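Side-chain contact in uncharacterized protein Rv2866 (PDB 3G5O), which acts as the RNA-cleaving toxin of a type II toxin-antitoxin pair, bacteriostatic when overexpressed and neutralised by its cognate antitoxin: residues 43-48 and 75-80. Residues are numbered along the deposited sequence; the frame is centred on the assembly and turned at random.
Sequences EFAFGD and YRLLYR
F44 drops from helix 35-51 onto Y75 and L77 of strand 75-82, in the core of the RelE/ParE toxin fold, where helices pack over one side of a small, curved mixed sheet. The short segments cross at -58°, their axes 10.7 Å apart at the closest, and everything passing between them is side chain; no hydrogen bond joins the two.

The aliphatic packing centres on L77. Both of its methyls touch the F44 ring at F44 CD2: L77 CD1 lies at the edge of that ring, close to the ring plane, 4.0 Å from F44 CD2, while L77 CD2 also meets the helix at A45, 4.2 Å from A45 CB. Within 43-48 and 75-80, the closest CA pair is that of A45 and L77, 8.4 Å apart. The F44 and L77 side chains run past one another in opposite directions, and L77 also touches I90 of the adjoining strand 87-95.

The aromatic pair is not a face-to-face stack. F44 extends from the helix toward the sheet, its chi1 of 172° placing CG opposite the backbone N, and brings CD2 to the edge of the Y75 ring, 4.0 Å from Y75 CE1 and in that ring's plane. V56, L49 and A70 add further apolar contacts to F44, so this phenylalanine links helix, loop and neighbouring strand.

Y75 comes up from the strand and crosses F44 at a slant. Its chi1 of 67° sets CG between the backbone N and the carbonyl carbon, and the ring extends toward the helix, where it also meets A40 and V41. At its end the phenol oxygen touches carbon: Y75 OH sits 3.4 Å from F44 CB.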
# COMPACT_ATOMS: atom_id res chain seq x y z
N GLU C 43 13.78 -15.17 -20.06
CA GLU C 43 12.91 -15.58 -21.17
C GLU C 43 11.54 -14.93 -21.06
O GLU C 43 10.91 -14.60 -22.08
CB GLU C 43 12.78 -17.11 -21.26
CG GLU C 43 14.12 -17.80 -21.59
CD GLU C 43 14.55 -17.60 -23.07
OE1 GLU C 43 13.71 -17.14 -23.88
OE2 GLU C 43 15.72 -17.93 -23.42
N PHE C 44 11.10 -14.69 -19.84
CA PHE C 44 9.83 -13.96 -19.67
C PHE C 44 10.03 -12.49 -20.12
O PHE C 44 9.25 -11.98 -20.89
CB PHE C 44 9.37 -14.00 -18.19
CG PHE C 44 8.20 -13.12 -17.91
CD1 PHE C 44 7.01 -13.31 -18.59
CD2 PHE C 44 8.28 -12.11 -16.96
CE1 PHE C 44 5.91 -12.48 -18.35
CE2 PHE C 44 7.20 -11.29 -16.71
CZ PHE C 44 6.01 -11.49 -17.41
N ALA C 45 11.10 -11.84 -19.65
CA ALA C 45 11.33 -10.41 -19.93
C ALA C 45 11.40 -10.20 -21.44
O ALA C 45 10.79 -9.28 -21.97
CB ALA C 45 12.62 -9.92 -19.27
N PHE C 46 12.11 -11.08 -22.14
CA PHE C 46 12.31 -10.87 -23.58
C PHE C 46 11.27 -11.52 -24.48
O PHE C 46 11.36 -11.43 -25.71
CB PHE C 46 13.76 -11.23 -23.97
CG PHE C 46 14.78 -10.33 -23.31
CD1 PHE C 46 14.74 -8.95 -23.51
CD2 PHE C 46 15.74 -10.83 -22.44
CE1 PHE C 46 15.66 -8.11 -22.89
CE2 PHE C 46 16.69 -10.00 -21.82
CZ PHE C 46 16.64 -8.64 -22.04
N GLY C 47 10.30 -12.19 -23.87
CA GLY C 47 9.25 -12.92 -24.58
C GLY C 47 7.89 -12.34 -24.26
O GLY C 47 7.53 -11.29 -24.80
N ASP C 48 7.14 -12.99 -23.37
CA ASP C 48 5.82 -12.51 -22.99
C ASP C 48 5.74 -11.06 -22.53
O ASP C 48 4.77 -10.38 -22.86
CB ASP C 48 5.15 -13.43 -21.94
CG ASP C 48 4.80 -14.81 -22.51
OD1 ASP C 48 4.91 -15.01 -23.76
OD2 ASP C 48 4.45 -15.71 -21.72
N TYR C 75 8.16 -15.44 -8.97
CA TYR C 75 8.89 -14.19 -9.26
C TYR C 75 8.03 -13.04 -9.79
O TYR C 75 6.95 -13.25 -10.43
CB TYR C 75 10.15 -14.41 -10.12
CG TYR C 75 9.87 -14.87 -11.53
CD1 TYR C 75 9.50 -13.95 -12.51
CD2 TYR C 75 9.95 -16.22 -11.88
CE1 TYR C 75 9.25 -14.36 -13.80
CE2 TYR C 75 9.68 -16.65 -13.22
CZ TYR C 75 9.35 -15.68 -14.16
OH TYR C 75 9.03 -16.00 -15.46
N ARG C 76 8.52 -11.83 -9.52
CA ARG C 76 7.91 -10.61 -10.01
C ARG C 76 8.90 -9.65 -10.62
O ARG C 76 10.04 -9.52 -10.15
CB ARG C 76 7.14 -9.89 -8.90
CG ARG C 76 5.86 -10.61 -8.45
CD ARG C 76 5.38 -9.93 -7.15
NE ARG C 76 3.99 -10.24 -6.82
CZ ARG C 76 3.60 -11.29 -6.08
NH1 ARG C 76 4.50 -12.15 -5.60
NH2 ARG C 76 2.30 -11.47 -5.82
N LEU C 77 8.47 -8.96 -11.66
CA LEU C 77 9.27 -7.88 -12.22
C LEU C 77 8.51 -6.61 -11.99
O LEU C 77 7.28 -6.59 -12.18
CB LEU C 77 9.42 -8.08 -13.73
CG LEU C 77 10.49 -9.09 -14.13
CD1 LEU C 77 9.99 -10.50 -13.75
CD2 LEU C 77 10.78 -9.09 -15.61
N LEU C 78 9.24 -5.57 -11.63
CA LEU C 78 8.71 -4.21 -11.50
C LEU C 78 9.24 -3.40 -12.68
O LEU C 78 10.44 -3.36 -12.93
CB LEU C 78 9.21 -3.57 -10.20
CG LEU C 78 8.73 -2.13 -9.87
CD1 LEU C 78 7.25 -2.19 -9.54
CD2 LEU C 78 9.54 -1.55 -8.68
N TYR C 79 8.36 -2.71 -13.41
CA TYR C 79 8.82 -2.09 -14.66
C TYR C 79 8.09 -0.83 -15.04
O TYR C 79 7.06 -0.54 -14.44
CB TYR C 79 8.78 -3.08 -15.83
CG TYR C 79 7.46 -3.72 -16.09
CD1 TYR C 79 6.65 -3.26 -17.13
CD2 TYR C 79 7.00 -4.80 -15.32
CE1 TYR C 79 5.40 -3.86 -17.41
CE2 TYR C 79 5.76 -5.40 -15.57
CZ TYR C 79 4.97 -4.93 -16.63
OH TYR C 79 3.75 -5.52 -16.90
N ARG C 80 8.64 -0.08 -16.01
CA ARG C 80 7.97 1.08 -16.57
C ARG C 80 7.76 0.81 -18.05
O ARG C 80 8.53 0.05 -18.67
CB ARG C 80 8.84 2.33 -16.40
CG ARG C 80 8.99 2.77 -14.91
CD ARG C 80 9.59 4.18 -14.84
NE ARG C 80 9.87 4.67 -13.48
CZ ARG C 80 8.97 5.20 -12.67
NH1 ARG C 80 7.70 5.30 -13.07
NH2 ARG C 80 9.33 5.65 -11.48